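Local coordinates for protein precorrin-6Y C5,15-methyltransferase (Decarboxylating) (Geobacter metallireducens, PDB 3E05) that probably transfers methyl groups from S-adenosylmethionine to a precorrin in cobalamin biosynthesis, this chain being the C-terminal domain of the CbiET protein, at residues D[35-39]-D[110-114]. Sequence-based numbering, arbitrary orientation.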
loop_
_atom_site.group_PDB
_atom_site.type_symbol
_atom_site.label_atom_id
_atom_site.label_comp_id
_atom_site.label_asym_id
_atom_site.label_seq_id
_atom_site.Cartn_x
_atom_site.Cartn_y
_atom_site.Cartn_z
ATOM N N LYS D 35 10.495 -16.326 -0.606
ATOM C CA LYS D 35 9.683 -16.988 -1.628
ATOM C C LYS D 35 10.494 -18.046 -2.401
ATOM O O LYS D 35 9.941 -19.040 -2.883
ATOM C CB LYS D 35 9.084 -15.958 -2.606
ATOM C CG LYS D 35 7.997 -15.008 -1.997
ATOM C CD LYS D 35 6.809 -15.751 -1.383
ATOM C CE LYS D 35 5.837 -14.754 -0.728
ATOM N NZ LYS D 35 4.661 -15.424 -0.175
ATOM N N LEU D 36 11.805 -17.837 -2.502
ATOM C CA LEU D 36 12.678 -18.818 -3.164
ATOM C C LEU D 36 12.843 -20.146 -2.406
ATOM O O LEU D 36 13.342 -21.110 -2.982
ATOM C CB LEU D 36 14.041 -18.215 -3.475
ATOM C CG LEU D 36 14.105 -17.336 -4.734
ATOM C CD1 LEU D 36 15.283 -16.391 -4.685
ATOM C CD2 LEU D 36 14.179 -18.229 -5.991
ATOM N N ARG D 37 12.425 -20.185 -1.138
ATOM C CA ARG D 37 12.470 -21.404 -0.305
ATOM C C ARG D 37 13.852 -22.070 -0.359
ATOM O O ARG D 37 13.986 -23.220 -0.776
ATOM C CB ARG D 37 11.387 -22.407 -0.724
ATOM C CG ARG D 37 9.971 -22.009 -0.378
ATOM C CD ARG D 37 8.968 -22.907 -1.094
ATOM N NE ARG D 37 9.282 -24.326 -0.949
ATOM C CZ ARG D 37 8.825 -25.287 -1.751
ATOM N NH1 ARG D 37 8.026 -24.992 -2.776
ATOM N NH2 ARG D 37 9.176 -26.549 -1.528
ATOM N N LEU D 38 14.867 -21.311 0.019
ATOM C CA LEU D 38 16.255 -21.740 -0.070
ATOM C C LEU D 38 16.636 -22.711 1.044
ATOM O O LEU D 38 16.159 -22.614 2.168
ATOM C CB LEU D 38 17.191 -20.523 -0.046
ATOM C CG LEU D 38 17.033 -19.485 -1.174
ATOM C CD1 LEU D 38 18.124 -18.411 -1.044
ATOM C CD2 LEU D 38 17.058 -20.098 -2.558
ATOM N N GLN D 39 17.491 -23.664 0.708
ATOM C CA GLN D 39 18.151 -24.491 1.704
ATOM C C GLN D 39 19.569 -24.689 1.196
ATOM O O GLN D 39 19.820 -24.487 0.015
ATOM C CB GLN D 39 17.417 -25.820 1.920
ATOM C CG GLN D 39 16.937 -26.513 0.668
ATOM C CD GLN D 39 15.995 -27.675 0.964
ATOM O OE1 GLN D 39 14.795 -27.489 1.186
ATOM N NE2 GLN D 39 16.538 -28.885 0.956
ATOM N N ASP D 110 17.825 -25.868 -9.048
ATOM C CA ASP D 110 16.766 -26.116 -8.099
ATOM C C ASP D 110 15.904 -24.854 -7.971
ATOM O O ASP D 110 14.727 -24.940 -7.659
ATOM C CB ASP D 110 17.353 -26.430 -6.728
ATOM C CG ASP D 110 18.120 -27.748 -6.712
ATOM O OD1 ASP D 110 17.464 -28.791 -6.818
ATOM O OD2 ASP D 110 19.360 -27.725 -6.577
ATOM N N ARG D 111 16.527 -23.697 -8.177
ATOM C CA ARG D 111 15.923 -22.399 -7.851
ATOM C C ARG D 111 16.310 -21.431 -8.963
ATOM O O ARG D 111 17.475 -21.361 -9.350
ATOM C CB ARG D 111 16.437 -21.893 -6.493
ATOM C CG ARG D 111 16.093 -22.751 -5.289
ATOM C CD ARG D 111 14.591 -22.909 -5.128
ATOM N NE ARG D 111 14.221 -23.604 -3.900
ATOM C CZ ARG D 111 13.999 -24.915 -3.807
ATOM N NH1 ARG D 111 14.120 -25.707 -4.873
ATOM N NH2 ARG D 111 13.671 -25.443 -2.635
ATOM N N VAL D 112 15.331 -20.724 -9.532
ATOM C CA VAL D 112 15.658 -19.702 -10.498
ATOM C C VAL D 112 14.953 -18.414 -10.118
ATOM O O VAL D 112 13.740 -18.421 -9.889
ATOM C CB VAL D 112 15.276 -20.098 -11.939
ATOM C CG1 VAL D 112 15.541 -18.945 -12.880
ATOM C CG2 VAL D 112 16.077 -21.313 -12.400
ATOM N N PHE D 113 15.733 -17.351 -10.002
ATOM C CA PHE D 113 15.205 -16.001 -9.862
ATOM C C PHE D 113 15.410 -15.289 -11.185
ATOM O O PHE D 113 16.500 -15.304 -11.751
ATOM C CB PHE D 113 15.862 -15.219 -8.721
ATOM C CG PHE D 113 15.390 -13.784 -8.637
ATOM C CD1 PHE D 113 14.041 -13.501 -8.367
ATOM C CD2 PHE D 113 16.267 -12.721 -8.878
ATOM C CE1 PHE D 113 13.578 -12.154 -8.302
ATOM C CE2 PHE D 113 15.814 -11.387 -8.806
ATOM C CZ PHE D 113 14.459 -11.113 -8.512
ATOM N N ILE D 114 14.333 -14.712 -11.711
ATOM C CA ILE D 114 14.416 -13.912 -12.913
ATOM C C ILE D 114 14.218 -12.434 -12.551
ATOM O O ILE D 114 13.088 -11.988 -12.284
ATOM C CB ILE D 114 13.375 -14.387 -13.965
ATOM C CG1 ILE D 114 13.581 -15.879 -14.278
ATOM C CG2 ILE D 114 13.441 -13.533 -15.216
ATOM C CD1 ILE D 114 12.389 -16.559 -14.913
#
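Arg111 reaches from the start of strand 111-114 to the backbone carbonyls of Leu36 and Arg37, just past the end of helix 26-35. Its NE and NH2 take one oxygen together, side-on. NH2 lies 2.9 Å from Arg37 O, with an N-H...O angle of 153°. NE lies 3.2 Å from the same Arg37 O, and this donor stands above the carbonyl plane. The oxygen itself sits close to the guanidinium plane. NE also makes a weak, bent bond to Leu36 O at 2.8 Å. NH1 turns back to the residue just before the strand, donating to Asp110 O at 3.0 Å, nearly straight at 167°. Bonds on both flanks thus fix the rotation of the flat group. The bend of the chain at chi2 (-59°) helps bring the guanidinium back beside Asp110.

The fold is that of a class I, Rossmann-like methyltransferase domain. Strand 111-114 runs parallel between strands 43-47 and 137-142, and segment 35-39 takes the chain from the last residue of helix 26-35 into the loop before strand 43-47. Arg37, with positive phi, is the first residue after the helix to depart from helical backbone angles.

Apolar contacts flank the polar ones. Leu38 CD2 packs on Arg111 CG at 3.9 Å. Leu36 lies along the strand, with CD1 4.2 Å from Phe113 CB and CD2 near Val112 O. A leucine in place of Arg111 would probably leave both loop carbonyls without these donors and the loop less firmly tied to the strand. Outside the contact, Leu36 also touches Val139, while Leu38 packs against helix 53-61.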